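Local coordinates for protein pseudoperoxidase (Leishmania major, PDB 5VIA) that binds heme b as a pseudoperoxidase of the peroxidase family, and may have peroxidase activity, at residues His142-Leu147 and Thr275-Ser280. Sequence-based numbering, arbitrary orientation. Where two conformers were deposited one is given.
Sequences HALGGL and TKMIES
K276 lies along the loop residues G146 and L147 with its chain fully extended beyond CG. The lysine and leucine chains run antiparallel past one another, and CB and CD of K276 flank L147 CD2, each 3.5 Å from it. In the conformer given, one of two, NZ donates a hydrogen bond to G146 O at 3.0 Å. It approaches from 28° outside the carbonyl plane. The same NZ forms a salt bridge with E151, so in this position the lysine can link helix 263-279 to the loop and to helix 149-155. A long aliphatic chain with a charged tip suits this half-buried edge.

M277 comes next, with CG anti to the backbone N (chi1 -177°). Its side chain lies alongside that of L144, the two heading in one direction, and SD is 4.0 Å from L144 CD1. Flexible and apolar, the methionine passes L144 and its end leads away from the loop, toward the heme. Its backbone also meets the loop, CA approaching L144 O at 3.5 Å in a CA-H...O contact.

S280, the first residue to leave the helical conformation, sets its small CB 3.4 Å from G145 N. Its OG turns back to M277 O, donating a 2.6 Å hydrogen bond that satisfies the buried hydroxyl within its own segment. G145 has a phi of 110°, which glycine readily adopts, and having no side chain it lets the loop come close to K276 O and S280 CB.

L144 centres an inverse gamma turn, and H142 ND1 closes the loop through a 2.7 Å hydrogen bond to L147 O. The C-terminal end of a helix thus packs against an interhelical loop in the helical peroxidase fold, with M277 contributing to the heme pocket.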
loop_
_atom_site.group_PDB
_atom_site.type_symbol
_atom_site.label_atom_id
_atom_site.label_comp_id
_atom_site.label_asym_id
_atom_site.label_seq_id
_atom_site.Cartn_x
_atom_site.Cartn_y
_atom_site.Cartn_z
ATOM N N HIS A 142 -8.646 -8.612 4.625
ATOM C CA HIS A 142 -8.558 -9.931 5.254
ATOM C C HIS A 142 -8.058 -10.937 4.224
ATOM O O HIS A 142 -7.353 -11.898 4.563
ATOM C CB HIS A 142 -9.919 -10.374 5.798
ATOM C CG HIS A 142 -10.289 -9.759 7.117
ATOM N ND1 HIS A 142 -9.593 -10.016 8.281
ATOM C CD2 HIS A 142 -11.313 -8.942 7.464
ATOM C CE1 HIS A 142 -10.157 -9.365 9.283
ATOM N NE2 HIS A 142 -11.209 -8.710 8.818
ATOM N N ALA A 143 -8.410 -10.706 2.959
ATOM C CA ALA A 143 -8.097 -11.648 1.891
ATOM C C ALA A 143 -6.638 -11.619 1.418
ATOM O O ALA A 143 -6.245 -12.428 0.582
ATOM C CB ALA A 143 -9.057 -11.441 0.717
ATOM N N LEU A 144 -5.842 -10.698 1.957
ATOM C CA LEU A 144 -4.427 -10.577 1.608
ATOM C C LEU A 144 -3.567 -11.509 2.458
ATOM O O LEU A 144 -2.616 -11.058 3.096
ATOM C CB LEU A 144 -3.963 -9.123 1.805
ATOM C CG LEU A 144 -4.794 -8.042 1.083
ATOM C CD1 LEU A 144 -4.215 -6.656 1.312
ATOM C CD2 LEU A 144 -4.856 -8.313 -0.404
ATOM N N GLY A 145 -3.918 -12.798 2.485
ATOM C CA GLY A 145 -3.144 -13.790 3.216
ATOM C C GLY A 145 -3.838 -14.328 4.464
ATOM O O GLY A 145 -3.248 -15.100 5.216
ATOM N N GLY A 146 -5.083 -13.924 4.690
ATOM C CA GLY A 146 -5.785 -14.282 5.908
ATOM C C GLY A 146 -5.298 -13.444 7.075
ATOM O O GLY A 146 -4.750 -13.978 8.045
ATOM N N LEU A 147 -5.489 -12.128 6.968
ATOM C CA LEU A 147 -5.078 -11.196 8.011
ATOM C C LEU A 147 -6.096 -11.157 9.153
ATOM O O LEU A 147 -7.303 -11.315 8.918
ATOM C CB LEU A 147 -4.954 -9.775 7.426
ATOM C CG LEU A 147 -4.068 -9.541 6.212
ATOM C CD1 LEU A 147 -3.880 -8.039 6.015
ATOM C CD2 LEU A 147 -2.746 -10.181 6.424
ATOM N N THR A 275 4.225 -8.691 5.702
ATOM C CA THR A 275 4.767 -9.974 5.286
ATOM C C THR A 275 3.691 -10.933 4.744
ATOM O O THR A 275 3.882 -11.537 3.682
ATOM C CB THR A 275 5.580 -10.622 6.433
ATOM O OG1 THR A 275 6.825 -9.925 6.560
ATOM C CG2 THR A 275 5.861 -12.100 6.146
ATOM N N LYS A 276 2.572 -11.094 5.450
ATOM C CA LYS A 276 1.481 -11.936 4.944
ATOM C C LYS A 276 1.005 -11.441 3.580
ATOM O O LYS A 276 0.750 -12.230 2.668
ATOM C CB LYS A 276 0.287 -11.932 5.901
ATOM C CG LYS A 276 0.412 -12.784 7.169
ATOM C CD LYS A 276 -0.969 -12.848 7.854
ATOM C CE LYS A 276 -1.035 -13.756 9.088
ATOM N NZ LYS A 276 -2.377 -13.641 9.786
ATOM N N MET A 277 0.874 -10.128 3.444
ATOM C CA MET A 277 0.422 -9.569 2.177
ATOM C C MET A 277 1.350 -9.927 1.026
ATOM O O MET A 277 0.892 -10.356 -0.027
ATOM C CB MET A 277 0.285 -8.044 2.271
ATOM C CG MET A 277 -0.251 -7.437 0.985
ATOM S SD MET A 277 -0.392 -5.644 1.068
ATOM C CE MET A 277 1.341 -5.190 1.167
ATOM N N ILE A 278 2.658 -9.755 1.213
ATOM C CA ILE A 278 3.581 -9.972 0.105
ATOM C C ILE A 278 3.860 -11.453 -0.139
ATOM O O ILE A 278 4.479 -11.799 -1.140
ATOM C CB ILE A 278 4.904 -9.197 0.268
ATOM C CG1 ILE A 278 5.628 -9.603 1.556
ATOM C CG2 ILE A 278 4.631 -7.684 0.238
ATOM C CD1 ILE A 278 7.014 -9.002 1.693
ATOM N N GLU A 279 3.405 -12.316 0.772
ATOM C CA GLU A 279 3.521 -13.766 0.571
ATOM C C GLU A 279 2.196 -14.376 0.143
ATOM O O GLU A 279 2.155 -15.530 -0.302
ATOM C CB GLU A 279 4.020 -14.468 1.846
ATOM C CG GLU A 279 5.423 -14.043 2.287
ATOM C CD GLU A 279 5.967 -14.875 3.444
ATOM O OE1 GLU A 279 5.203 -15.670 4.049
ATOM O OE2 GLU A 279 7.168 -14.731 3.748
ATOM N N SER A 280 1.117 -13.607 0.271
ATOM C CA SER A 280 -0.231 -14.115 -0.028
ATOM C C SER A 280 -0.398 -14.585 -1.468
ATOM O O SER A 280 0.070 -13.932 -2.416
ATOM C CB SER A 280 -1.299 -13.070 0.299
ATOM O OG SER A 280 -1.123 -11.874 -0.458
#